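Local coordinates for precorrin-3 methylase (PDB 3NUT), which probably transfers a methyl group from S-adenosyl-L-methionine to a precorrin intermediate on the pathway to adenosylcobalamin, at residues His158-Asp163 with Arg188-Pro193; Arg182-Leu187 with Val213-Ala218; Gly53-Pro58 with Glu77-Val82; Asp66-Ala71 with Phe99-Ala104. One frame throughout, in Å; residues are numbered along the deposited sequence.

Interaction 1 (His158-Asp163 with Arg188-Pro193); sequences HAARGD and REECEP
Arg-161 and Glu-190 leave their backbones in the same way, each with CG anti to the carbonyl carbon, but the arginine then stays extended from CG to NE while the glutamate bends at chi2 (-91°) and presents its carboxylate to the arginine's edge. The guanidinium grips side-on, one nitrogen to each oxygen: Arg-161 NE lies 3.0 Å from Glu-190 OE1, and Arg-161 NH2 lies 2.9 Å from Glu-190 OE2. The first of these bonds is fairly straight, with an angle of 161° at its hydrogen. Both oxygens lie close to the guanidinium plane and are met on their syn sides, yet the two flat groups are turned 36° apart, which makes this a twisted rather than a coplanar pair. Two bonds limit the rotation of the carboxylate, and Arg-157 adds a further salt bridge to OE2, an environment likely to favour the charged form. With an alanine in place of Glu-190, Arg-161 and Arg-157 would probably lose the acid they share, leaving Arg-161 without this mate and its guanidinium able to turn, while Arg-157 keeps Glu-189. Beside the bridge, Ala-160 CB packs 3.6 Å from Glu-190 CB and 4.1 Å from Cys-191 SG, and the small methyl lets the backbones come near. The contact thus ties the C-terminal ends of helices 149-161 and 179-190 together, with Arg-161 also packing on His-158 of the second subunit and Cys-191 touching Leu-215, just beyond strand 209-214.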
loop_
_atom_site.group_PDB
_atom_site.type_symbol
_atom_site.label_atom_id
_atom_site.label_comp_id
_atom_site.label_asym_id
_atom_site.label_seq_id
_atom_site.Cartn_x
_atom_site.Cartn_y
_atom_site.Cartn_z
ATOM N N HIS A 158 16.200 7.278 -10.191
ATOM C CA HIS A 158 15.704 8.280 -9.259
ATOM C C HIS A 158 15.258 7.751 -7.880
ATOM O O HIS A 158 15.344 8.465 -6.874
ATOM C CB HIS A 158 14.621 9.103 -9.912
ATOM C CG HIS A 158 15.160 10.086 -10.891
ATOM N ND1 HIS A 158 15.745 11.270 -10.502
ATOM C CD2 HIS A 158 15.244 10.045 -12.240
ATOM C CE1 HIS A 158 16.153 11.927 -11.572
ATOM N NE2 HIS A 158 15.857 11.207 -12.640
ATOM N N ALA A 159 14.802 6.507 -7.831
ATOM C CA ALA A 159 14.390 5.903 -6.573
ATOM C C ALA A 159 15.678 5.584 -5.811
ATOM O O ALA A 159 15.791 5.834 -4.615
ATOM C CB ALA A 159 13.562 4.635 -6.832
ATOM N N ALA A 160 16.658 5.071 -6.546
ATOM C CA ALA A 160 17.989 4.854 -6.026
ATOM C C ALA A 160 18.571 6.129 -5.435
ATOM O O ALA A 160 19.081 6.104 -4.314
ATOM C CB ALA A 160 18.908 4.285 -7.110
ATOM N N ARG A 161 18.474 7.240 -6.165
ATOM C CA ARG A 161 19.180 8.466 -5.772
ATOM C C ARG A 161 18.496 9.211 -4.640
ATOM O O ARG A 161 19.162 9.837 -3.821
ATOM C CB ARG A 161 19.440 9.394 -6.978
ATOM C CG ARG A 161 20.489 8.870 -7.968
ATOM C CD ARG A 161 20.541 9.703 -9.255
ATOM N NE ARG A 161 21.206 8.988 -10.352
ATOM C CZ ARG A 161 21.284 9.434 -11.610
ATOM N NH1 ARG A 161 20.734 10.590 -11.944
ATOM N NH2 ARG A 161 21.889 8.714 -12.543
ATOM N N GLY A 162 17.167 9.137 -4.591
ATOM C CA GLY A 162 16.387 9.727 -3.503
ATOM C C GLY A 162 16.472 8.865 -2.261
ATOM O O GLY A 162 15.998 9.243 -1.191
ATOM N N ASP A 163 17.095 7.705 -2.411
ATOM C CA ASP A 163 17.267 6.758 -1.315
ATOM C C ASP A 163 15.912 6.240 -0.804
ATOM O O ASP A 163 15.725 6.032 0.401
ATOM C CB ASP A 163 18.103 7.348 -0.166
ATOM C CG ASP A 163 18.517 6.282 0.858
ATOM O OD1 ASP A 163 18.907 5.166 0.434
ATOM O OD2 ASP A 163 18.434 6.550 2.084
ATOM N N ARG A 188 23.049 -2.317 -8.804
ATOM C CA ARG A 188 24.487 -2.318 -8.551
ATOM C C ARG A 188 25.127 -0.982 -8.979
ATOM O O ARG A 188 25.953 -0.441 -8.245
ATOM C CB ARG A 188 25.166 -3.511 -9.208
ATOM C CG ARG A 188 24.754 -4.831 -8.582
ATOM C CD ARG A 188 25.444 -6.008 -9.236
ATOM N NE ARG A 188 25.295 -6.020 -10.698
ATOM C CZ ARG A 188 24.710 -6.990 -11.396
ATOM N NH1 ARG A 188 24.196 -8.057 -10.790
ATOM N NH2 ARG A 188 24.642 -6.886 -12.713
ATOM N N GLU A 189 24.706 -0.418 -10.116
ATOM C CA GLU A 189 25.262 0.859 -10.566
ATOM C C GLU A 189 25.051 1.970 -9.563
ATOM O O GLU A 189 25.981 2.705 -9.265
ATOM C CB GLU A 189 24.756 1.257 -11.952
ATOM C CG GLU A 189 25.467 0.497 -13.070
ATOM C CD GLU A 189 25.139 0.996 -14.471
ATOM O OE1 GLU A 189 24.606 2.113 -14.608
ATOM O OE2 GLU A 189 25.433 0.268 -15.442
ATOM N N GLU A 190 23.848 2.068 -9.008
ATOM C CA GLU A 190 23.460 3.248 -8.217
ATOM C C GLU A 190 23.495 3.084 -6.690
ATOM O O GLU A 190 23.312 4.057 -5.960
ATOM C CB GLU A 190 22.076 3.729 -8.660
ATOM C CG GLU A 190 22.017 4.250 -10.078
ATOM C CD GLU A 190 22.262 5.739 -10.172
ATOM O OE1 GLU A 190 22.198 6.436 -9.136
ATOM O OE2 GLU A 190 22.502 6.226 -11.295
ATOM N N CYS A 191 23.746 1.865 -6.214
ATOM C CA CYS A 191 23.646 1.554 -4.789
ATOM C C CYS A 191 24.883 0.863 -4.237
ATOM O O CYS A 191 25.632 0.221 -4.974
ATOM C CB CYS A 191 22.434 0.642 -4.535
ATOM S SG CYS A 191 20.815 1.300 -5.044
ATOM N N GLU A 192 25.074 0.978 -2.925
ATOM C CA GLU A 192 26.144 0.270 -2.220
ATOM C C GLU A 192 25.906 -1.244 -2.246
ATOM O O GLU A 192 24.769 -1.687 -2.059
ATOM C CB GLU A 192 26.244 0.761 -0.773
ATOM C CG GLU A 192 25.129 0.258 0.160
ATOM C CD GLU A 192 23.803 0.996 -0.007
ATOM O OE1 GLU A 192 23.771 2.068 -0.658
ATOM O OE2 GLU A 192 22.788 0.500 0.533
ATOM N N PRO A 193 26.973 -2.042 -2.470
ATOM C CA PRO A 193 26.932 -3.519 -2.547
ATOM C C PRO A 193 26.149 -4.256 -1.447
ATOM O O PRO A 193 25.500 -5.271 -1.736
ATOM C CB PRO A 193 28.413 -3.910 -2.464
ATOM C CG PRO A 193 29.123 -2.762 -3.090
ATOM C CD PRO A 193 28.315 -1.517 -2.789
#

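Interaction 2 (Arg182-Leu187 with Val213-Ala218); sequences RVLEIL and VELRDA
Leu-215 is the bump of this contact, and the hollow it enters lies between Leu-184 and Leu-187, one turn apart on helix 179-190. Its chi1 of 176° sends CG away from its own backbone N and out to the helix, where the two methyls part. Leu-215 CD1 settles 3.7 Å from Leu-187 CB, with Leu-184 CD2 at 4.3 Å from the same methyl, roughly at right angles to that approach. Leu-215 CD2 instead rests against the helix backbone, 3.5 Å from Leu-187 O. The fit is reciprocal: Leu-184 CD2 reaches the shallow dip between Leu-215 and Ala-218, lying 4.4 Å from Ala-218 CB. The chain turns after strand 209-214, with Ala-218 N bonded back to Leu-215 O, consistent with both side chains pointing toward the helix. An alanine in place of Leu-215 would probably open a gap between Leu-184 and Leu-187 and take away the chief bridge from the turn to the helix. Ile-197 of strand 196-201 also touches Leu-215, while Met-166 and Phe-168 lie against Leu-187. The four residues that meet are buried and apolar, and their side chains come together at van der Waals distances without a polar bond across the contact. Its cohesion therefore rests on complementary shape and on the exclusion of water, not on directional bonds.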
loop_
_atom_site.group_PDB
_atom_site.type_symbol
_atom_site.label_atom_id
_atom_site.label_comp_id
_atom_site.label_asym_id
_atom_site.label_seq_id
_atom_site.Cartn_x
_atom_site.Cartn_y
_atom_site.Cartn_z
ATOM N N ARG A 182 18.765 -6.491 -16.224
ATOM C CA ARG A 182 19.100 -5.065 -16.383
ATOM C C ARG A 182 18.858 -4.301 -15.075
ATOM O O ARG A 182 19.728 -3.551 -14.627
ATOM C CB ARG A 182 18.323 -4.389 -17.519
ATOM C CG ARG A 182 18.367 -5.063 -18.892
ATOM C CD ARG A 182 19.381 -4.419 -19.861
ATOM N NE ARG A 182 18.980 -3.148 -20.503
ATOM C CZ ARG A 182 18.199 -3.041 -21.585
ATOM N NH1 ARG A 182 17.684 -4.125 -22.158
ATOM N NH2 ARG A 182 17.912 -1.845 -22.095
ATOM N N VAL A 183 17.690 -4.513 -14.460
ATOM C CA VAL A 183 17.321 -3.835 -13.210
ATOM C C VAL A 183 18.324 -4.032 -12.068
ATOM O O VAL A 183 18.648 -3.074 -11.365
ATOM C CB VAL A 183 15.873 -4.216 -12.743
ATOM C CG1 VAL A 183 15.626 -3.807 -11.291
ATOM C CG2 VAL A 183 14.822 -3.586 -13.664
ATOM N N LEU A 184 18.807 -5.260 -11.879
ATOM C CA LEU A 184 19.879 -5.533 -10.905
ATOM C C LEU A 184 21.190 -4.799 -11.239
ATOM O O LEU A 184 21.911 -4.347 -10.338
ATOM C CB LEU A 184 20.139 -7.036 -10.795
ATOM C CG LEU A 184 19.038 -7.881 -10.157
ATOM C CD1 LEU A 184 19.300 -9.342 -10.381
ATOM C CD2 LEU A 184 18.910 -7.582 -8.659
ATOM N N GLU A 185 21.489 -4.701 -12.535
ATOM C CA GLU A 185 22.682 -4.011 -13.016
ATOM C C GLU A 185 22.564 -2.544 -12.649
ATOM O O GLU A 185 23.471 -1.985 -12.022
ATOM C CB GLU A 185 22.864 -4.193 -14.544
ATOM C CG GLU A 185 24.253 -3.790 -15.096
ATOM C CD GLU A 185 24.270 -3.549 -16.614
ATOM O OE1 GLU A 185 25.116 -4.160 -17.306
ATOM O OE2 GLU A 185 23.442 -2.750 -17.122
ATOM N N ILE A 186 21.442 -1.927 -13.023
ATOM C CA ILE A 186 21.177 -0.543 -12.634
ATOM C C ILE A 186 21.339 -0.382 -11.116
ATOM O O ILE A 186 21.893 0.609 -10.639
ATOM C CB ILE A 186 19.752 -0.072 -13.019
ATOM C CG1 ILE A 186 19.320 -0.584 -14.402
ATOM C CG2 ILE A 186 19.641 1.458 -12.894
ATOM C CD1 ILE A 186 19.620 0.331 -15.554
ATOM N N LEU A 187 20.855 -1.363 -10.361
ATOM C CA LEU A 187 20.866 -1.268 -8.908
ATOM C C LEU A 187 22.281 -1.326 -8.357
ATOM O O LEU A 187 22.671 -0.483 -7.537
ATOM C CB LEU A 187 19.984 -2.348 -8.274
ATOM C CG LEU A 187 18.485 -2.075 -8.114
ATOM C CD1 LEU A 187 17.867 -3.216 -7.311
ATOM C CD2 LEU A 187 18.219 -0.726 -7.433
ATOM N N VAL A 213 18.930 -11.295 0.747
ATOM C CA VAL A 213 20.342 -11.326 0.376
ATOM C C VAL A 213 20.858 -9.911 0.116
ATOM O O VAL A 213 20.072 -8.996 -0.137
ATOM C CB VAL A 213 20.581 -12.218 -0.865
ATOM C CG1 VAL A 213 20.241 -13.686 -0.560
ATOM C CG2 VAL A 213 19.797 -11.701 -2.076
ATOM N N GLU A 214 22.175 -9.717 0.169
ATOM C CA GLU A 214 22.747 -8.436 -0.255
ATOM C C GLU A 214 22.715 -8.317 -1.778
ATOM O O GLU A 214 22.744 -9.329 -2.474
ATOM C CB GLU A 214 24.170 -8.297 0.246
ATOM C CG GLU A 214 24.316 -8.396 1.755
ATOM C CD GLU A 214 25.731 -8.796 2.154
ATOM O OE1 GLU A 214 26.270 -9.735 1.508
ATOM O OE2 GLU A 214 26.295 -8.176 3.092
ATOM N N LEU A 215 22.644 -7.090 -2.281
ATOM C CA LEU A 215 22.590 -6.819 -3.720
ATOM C C LEU A 215 23.724 -7.473 -4.500
ATOM O O LEU A 215 23.487 -8.053 -5.568
ATOM C CB LEU A 215 22.576 -5.312 -3.966
ATOM C CG LEU A 215 22.604 -4.688 -5.359
ATOM C CD1 LEU A 215 21.429 -5.115 -6.225
ATOM C CD2 LEU A 215 22.656 -3.170 -5.231
ATOM N N ARG A 216 24.942 -7.372 -3.956
ATOM C CA ARG A 216 26.136 -8.021 -4.505
ATOM C C ARG A 216 25.907 -9.502 -4.834
ATOM O O ARG A 216 26.365 -9.981 -5.867
ATOM C CB ARG A 216 27.303 -7.903 -3.508
ATOM C CG ARG A 216 27.757 -9.250 -2.888
ATOM C CD ARG A 216 28.072 -9.170 -1.406
ATOM N NE ARG A 216 28.833 -7.972 -1.054
ATOM C CZ ARG A 216 29.317 -7.721 0.158
ATOM N NH1 ARG A 216 29.132 -8.587 1.152
ATOM N NH2 ARG A 216 29.983 -6.596 0.374
ATOM N N ASP A 217 25.200 -10.208 -3.947
ATOM C CA ASP A 217 25.020 -11.660 -4.015
ATOM C C ASP A 217 23.788 -12.120 -4.803
ATOM O O ASP A 217 23.587 -13.329 -5.004
ATOM C CB ASP A 217 24.932 -12.233 -2.602
ATOM C CG ASP A 217 26.286 -12.425 -1.964
ATOM O OD1 ASP A 217 27.096 -13.203 -2.517
ATOM O OD2 ASP A 217 26.539 -11.810 -0.903
ATOM N N ALA A 218 22.975 -11.155 -5.239
ATOM C CA ALA A 218 21.670 -11.418 -5.842
ATOM C C ALA A 218 21.762 -11.738 -7.330
ATOM O O ALA A 218 22.592 -11.170 -8.036
ATOM C CB ALA A 218 20.749 -10.230 -5.618
#

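Interaction 3 (Gly53-Pro58 with Glu77-Val82); sequences GLTLHP and EGRRVV
Thr-55 and His-57 meet Arg-79 within a beta-alpha-beta crossover, in which strand 55-58 runs through helix 65-76 into the parallel strand 80-85. The strands are not adjacent, for strand 37-40 lies between them, and even the nearest CA atoms, those of Thr-55 and Val-81, are 9.6 Å apart. Arg-79 spans the gap by bending at chi3 (114°), which carries NH2 toward both partners. Thr-55 CG2 meets the guanidinium at its edge and in its plane, 3.9 Å from Arg-79 NH2. His-57 CE1 is 4.0 Å from that same Arg-79 NH2, which approaches the imidazole at its edge; with the planes turned 73° apart, the geometry is not that of a stack. Asp-37 on the intervening strand probably draws these groups together: its OD2 takes a salt bridge from Arg-79 NH2 and a hydrogen bond with His-57 NE2. The one carboxylate oxygen thus serves both Arg-79 and His-57, and its charge probably steadies both. Strand order 3-2-4-1-5 in this parallel sheet, with 55-58 at its border, is that of the N-terminal alpha/beta domain of tetrapyrrole methylases.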
loop_
_atom_site.group_PDB
_atom_site.type_symbol
_atom_site.label_atom_id
_atom_site.label_comp_id
_atom_site.label_asym_id
_atom_site.label_seq_id
_atom_site.Cartn_x
_atom_site.Cartn_y
_atom_site.Cartn_z
ATOM N N GLY A 53 -29.253 -16.633 -10.303
ATOM C CA GLY A 53 -28.921 -15.396 -10.992
ATOM C C GLY A 53 -27.442 -15.052 -11.124
ATOM O O GLY A 53 -27.099 -14.152 -11.895
ATOM N N LEU A 54 -26.571 -15.761 -10.389
ATOM C CA LEU A 54 -25.119 -15.467 -10.404
ATOM C C LEU A 54 -24.432 -16.034 -11.618
ATOM O O LEU A 54 -24.536 -17.218 -11.906
ATOM C CB LEU A 54 -24.387 -15.959 -9.137
ATOM C CG LEU A 54 -22.853 -15.845 -9.151
ATOM C CD1 LEU A 54 -22.370 -14.398 -9.034
ATOM C CD2 LEU A 54 -22.221 -16.713 -8.052
ATOM N N THR A 55 -23.673 -15.179 -12.294
ATOM C CA THR A 55 -22.934 -15.594 -13.465
ATOM C C THR A 55 -21.488 -15.068 -13.442
ATOM O O THR A 55 -21.201 -13.948 -12.971
ATOM C CB THR A 55 -23.713 -15.267 -14.765
ATOM O OG1 THR A 55 -22.810 -14.849 -15.774
ATOM C CG2 THR A 55 -24.669 -14.140 -14.570
ATOM N N LEU A 56 -20.580 -15.899 -13.930
ATOM C CA LEU A 56 -19.141 -15.631 -13.893
ATOM C C LEU A 56 -18.600 -15.527 -15.304
ATOM O O LEU A 56 -18.999 -16.300 -16.172
ATOM C CB LEU A 56 -18.429 -16.782 -13.198
ATOM C CG LEU A 56 -18.097 -16.824 -11.708
ATOM C CD1 LEU A 56 -19.272 -16.510 -10.840
ATOM C CD2 LEU A 56 -17.515 -18.196 -11.402
ATOM N N HIS A 57 -17.674 -14.589 -15.520
ATOM C CA HIS A 57 -17.141 -14.301 -16.850
ATOM C C HIS A 57 -15.641 -14.464 -16.783
ATOM O O HIS A 57 -14.954 -13.575 -16.312
ATOM C CB HIS A 57 -17.513 -12.874 -17.297
ATOM C CG HIS A 57 -18.976 -12.577 -17.212
ATOM N ND1 HIS A 57 -19.816 -12.619 -18.310
ATOM C CD2 HIS A 57 -19.761 -12.269 -16.151
ATOM C CE1 HIS A 57 -21.049 -12.346 -17.933
ATOM N NE2 HIS A 57 -21.045 -12.125 -16.630
ATOM N N PRO A 58 -15.114 -15.597 -17.284
ATOM C CA PRO A 58 -13.677 -15.913 -17.103
ATOM C C PRO A 58 -12.733 -15.022 -17.931
ATOM O O PRO A 58 -12.951 -14.799 -19.121
ATOM C CB PRO A 58 -13.573 -17.383 -17.554
ATOM C CG PRO A 58 -15.018 -17.853 -17.724
ATOM C CD PRO A 58 -15.807 -16.630 -18.064
ATOM N N GLU A 77 -27.392 -2.731 -18.426
ATOM C CA GLU A 77 -28.570 -3.578 -18.452
ATOM C C GLU A 77 -29.130 -3.766 -17.061
ATOM O O GLU A 77 -30.041 -4.581 -16.882
ATOM C CB GLU A 77 -28.245 -4.966 -18.986
ATOM C CG GLU A 77 -27.649 -5.012 -20.339
ATOM C CD GLU A 77 -27.125 -6.399 -20.660
ATOM O OE1 GLU A 77 -27.225 -7.302 -19.789
ATOM O OE2 GLU A 77 -26.606 -6.575 -21.785
ATOM N N GLY A 78 -28.559 -3.078 -16.076
ATOM C CA GLY A 78 -28.981 -3.236 -14.695
ATOM C C GLY A 78 -28.220 -4.274 -13.860
ATOM O O GLY A 78 -28.521 -4.465 -12.693
ATOM N N ARG A 79 -27.203 -4.907 -14.443
ATOM C CA ARG A 79 -26.382 -5.904 -13.728
ATOM C C ARG A 79 -25.446 -5.288 -12.666
ATOM O O ARG A 79 -24.999 -4.152 -12.787
ATOM C CB ARG A 79 -25.624 -6.808 -14.729
ATOM C CG ARG A 79 -26.547 -7.784 -15.490
ATOM C CD ARG A 79 -25.948 -8.300 -16.820
ATOM N NE ARG A 79 -25.672 -9.744 -16.809
ATOM C CZ ARG A 79 -25.256 -10.473 -17.864
ATOM N NH1 ARG A 79 -25.047 -9.913 -19.066
ATOM N NH2 ARG A 79 -25.033 -11.777 -17.712
ATOM N N ARG A 80 -25.196 -6.038 -11.605
ATOM C CA ARG A 80 -24.322 -5.597 -10.547
ATOM C C ARG A 80 -23.007 -6.372 -10.734
ATOM O O ARG A 80 -22.896 -7.530 -10.321
ATOM C CB ARG A 80 -24.958 -5.861 -9.157
ATOM C CG ARG A 80 -26.041 -4.879 -8.760
ATOM C CD ARG A 80 -26.820 -5.316 -7.523
ATOM N NE ARG A 80 -28.050 -5.941 -7.988
ATOM C CZ ARG A 80 -28.596 -7.045 -7.490
ATOM N NH1 ARG A 80 -28.033 -7.698 -6.471
ATOM N NH2 ARG A 80 -29.703 -7.505 -8.049
ATOM N N VAL A 81 -22.023 -5.697 -11.321
ATOM C CA VAL A 81 -20.821 -6.322 -11.842
ATOM C C VAL A 81 -19.664 -6.049 -10.899
ATOM O O VAL A 81 -19.341 -4.894 -10.635
ATOM C CB VAL A 81 -20.471 -5.783 -13.255
ATOM C CG1 VAL A 81 -19.389 -6.601 -13.905
ATOM C CG2 VAL A 81 -21.738 -5.766 -14.175
ATOM N N VAL A 82 -19.057 -7.119 -10.374
ATOM C CA VAL A 82 -17.826 -6.994 -9.613
ATOM C C VAL A 82 -16.684 -7.453 -10.501
ATOM O O VAL A 82 -16.669 -8.585 -10.970
ATOM C CB VAL A 82 -17.821 -7.867 -8.318
ATOM C CG1 VAL A 82 -16.453 -7.765 -7.600
ATOM C CG2 VAL A 82 -18.979 -7.456 -7.359
#

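Interaction 4 (Asp66-Ala71 with Phe99-Ala104); sequences DRATHA and FEALEA
Ala-101 CB points from helix 94-104 onto two successive residues of helix 65-76, overlapping the methyl of Ala-68 and the hydroxyl branch of Thr-69. It lies 3.7 Å from Ala-68 CB and 3.4 Å from Thr-69 OG1, and this one methyl provides all the close contact from its segment. The small side chains explain how near the helices come, with the CA atoms of Thr-69 and Ala-101 only 5.5 Å apart. Thr-69 has chi1 at -56°, which sets OG1 anti to the carbonyl carbon and beside its backbone N, while CG2 takes the position anti to that N. In this setting OG1 hydrogen-bonds to Leu-65 O in the preceding turn. The hydroxyl's polar need is thereby met within its own helix, and toward Ala-101 it serves as a packing surface alone. Ala-68 touches Met-94 as well, at the start of the partner helix. Around this meeting point both helices lean on the parallel sheet: Ala-71 packs on Val-81 and Val-83 of strand 80-85, and Phe-99 on Ile-113 and Ile-115 of strand 113-116, while the Phe-99 ring also meets Trp-242 of the second subunit.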
loop_
_atom_site.group_PDB
_atom_site.type_symbol
_atom_site.label_atom_id
_atom_site.label_comp_id
_atom_site.label_asym_id
_atom_site.label_seq_id
_atom_site.Cartn_x
_atom_site.Cartn_y
_atom_site.Cartn_z
ATOM N N ASP A 66 -11.149 -4.291 -22.790
ATOM C CA ASP A 66 -12.377 -4.847 -23.388
ATOM C C ASP A 66 -13.331 -5.507 -22.388
ATOM O O ASP A 66 -14.557 -5.489 -22.567
ATOM C CB ASP A 66 -12.036 -5.873 -24.487
ATOM C CG ASP A 66 -11.920 -5.248 -25.885
ATOM O OD1 ASP A 66 -11.864 -3.999 -26.000
ATOM O OD2 ASP A 66 -11.867 -6.029 -26.880
ATOM N N ARG A 67 -12.771 -6.138 -21.372
ATOM C CA ARG A 67 -13.581 -6.645 -20.295
ATOM C C ARG A 67 -14.187 -5.503 -19.479
ATOM O O ARG A 67 -15.291 -5.631 -18.986
ATOM C CB ARG A 67 -12.747 -7.557 -19.384
ATOM C CG ARG A 67 -11.517 -6.853 -18.851
ATOM C CD ARG A 67 -10.358 -7.811 -18.680
ATOM N NE ARG A 67 -10.197 -8.221 -17.286
ATOM C CZ ARG A 67 -9.308 -9.121 -16.879
ATOM N NH1 ARG A 67 -8.519 -9.707 -17.791
ATOM N NH2 ARG A 67 -9.227 -9.453 -15.580
ATOM N N ALA A 68 -13.464 -4.401 -19.329
ATOM C CA ALA A 68 -13.966 -3.265 -18.558
ATOM C C ALA A 68 -15.129 -2.608 -19.279
ATOM O O ALA A 68 -16.124 -2.290 -18.658
ATOM C CB ALA A 68 -12.855 -2.261 -18.280
ATOM N N THR A 69 -15.005 -2.435 -20.593
ATOM C CA THR A 69 -16.088 -1.958 -21.450
ATOM C C THR A 69 -17.297 -2.889 -21.332
ATOM O O THR A 69 -18.457 -2.450 -21.236
ATOM C CB THR A 69 -15.594 -1.855 -22.936
ATOM O OG1 THR A 69 -14.424 -1.010 -22.998
ATOM C CG2 THR A 69 -16.675 -1.318 -23.867
ATOM N N HIS A 70 -17.026 -4.189 -21.316
ATOM C CA HIS A 70 -18.108 -5.148 -21.218
ATOM C C HIS A 70 -18.788 -5.054 -19.862
ATOM O O HIS A 70 -20.019 -5.148 -19.778
ATOM C CB HIS A 70 -17.585 -6.553 -21.450
ATOM C CG HIS A 70 -18.626 -7.618 -21.304
ATOM N ND1 HIS A 70 -18.374 -8.821 -20.676
ATOM C CD2 HIS A 70 -19.915 -7.668 -21.718
ATOM C CE1 HIS A 70 -19.462 -9.569 -20.721
ATOM N NE2 HIS A 70 -20.412 -8.892 -21.343
ATOM N N ALA A 71 -17.981 -4.878 -18.819
ATOM C CA ALA A 71 -18.493 -4.658 -17.482
ATOM C C ALA A 71 -19.442 -3.444 -17.459
ATOM O O ALA A 71 -20.514 -3.502 -16.870
ATOM C CB ALA A 71 -17.337 -4.448 -16.511
ATOM N N PHE A 99 -11.315 2.999 -15.746
ATOM C CA PHE A 99 -11.412 4.433 -15.989
ATOM C C PHE A 99 -10.897 4.787 -17.380
ATOM O O PHE A 99 -11.438 5.705 -18.027
ATOM C CB PHE A 99 -10.761 5.260 -14.878
ATOM C CG PHE A 99 -11.434 5.071 -13.558
ATOM C CD1 PHE A 99 -12.747 5.464 -13.383
ATOM C CD2 PHE A 99 -10.778 4.444 -12.501
ATOM C CE1 PHE A 99 -13.386 5.264 -12.172
ATOM C CE2 PHE A 99 -11.412 4.245 -11.302
ATOM C CZ PHE A 99 -12.704 4.635 -11.125
ATOM N N GLU A 100 -9.911 4.029 -17.861
ATOM C CA GLU A 100 -9.582 4.081 -19.295
ATOM C C GLU A 100 -10.724 3.658 -20.237
ATOM O O GLU A 100 -10.969 4.349 -21.217
ATOM C CB GLU A 100 -8.307 3.318 -19.638
ATOM C CG GLU A 100 -7.068 4.034 -19.194
ATOM C CD GLU A 100 -5.804 3.173 -19.307
ATOM O OE1 GLU A 100 -5.301 2.735 -18.245
ATOM O OE2 GLU A 100 -5.325 2.965 -20.454
ATOM N N ALA A 101 -11.404 2.549 -19.965
ATOM C CA ALA A 101 -12.534 2.174 -20.799
ATOM C C ALA A 101 -13.669 3.204 -20.727
ATOM O O ALA A 101 -14.300 3.476 -21.713
ATOM C CB ALA A 101 -13.047 0.796 -20.433
ATOM N N LEU A 102 -13.910 3.767 -19.541
ATOM C CA LEU A 102 -14.868 4.835 -19.373
ATOM C C LEU A 102 -14.541 6.115 -20.178
ATOM O O LEU A 102 -15.397 6.650 -20.892
ATOM C CB LEU A 102 -15.073 5.139 -17.880
ATOM C CG LEU A 102 -16.016 6.311 -17.572
ATOM C CD1 LEU A 102 -17.472 5.945 -17.883
ATOM C CD2 LEU A 102 -15.845 6.815 -16.131
ATOM N N GLU A 103 -13.316 6.600 -20.083
ATOM C CA GLU A 103 -12.901 7.740 -20.877
ATOM C C GLU A 103 -13.074 7.469 -22.392
ATOM O O GLU A 103 -13.419 8.381 -23.152
ATOM C CB GLU A 103 -11.463 8.141 -20.539
ATOM C CG GLU A 103 -11.031 9.512 -21.057
ATOM C CD GLU A 103 -10.464 9.474 -22.496
ATOM O OE1 GLU A 103 -10.424 10.555 -23.154
ATOM O OE2 GLU A 103 -10.068 8.375 -22.981
ATOM N N ALA A 104 -12.863 6.226 -22.822
ATOM C CA ALA A 104 -12.976 5.912 -24.252
ATOM C C ALA A 104 -14.411 5.687 -24.692
ATOM O O ALA A 104 -14.685 5.592 -25.900
ATOM C CB ALA A 104 -12.139 4.702 -24.615
#

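Interactions 1 and 2 share helix 179-190 and touch, their centres 10 Å apart, whereas interactions 3 and 4 form a second touching pair about the crossover through helix 65-76. The two pairs lie far from each other, with interactions 1 and 3 centred 47 Å apart. Chemistry follows burial: interactions 2 and 4 are buried and rest on leucine and alanine methyls, with a threonine hydroxyl joining in at interaction 4, while the partly buried interaction 1 combines a salt bridge with a small apolar patch. Interaction 3, at the surface, also gathers charge, but round an aspartate outside its segments. Interactions 1 and 4 border the second subunit, which touches neither interaction 2 nor interaction 3.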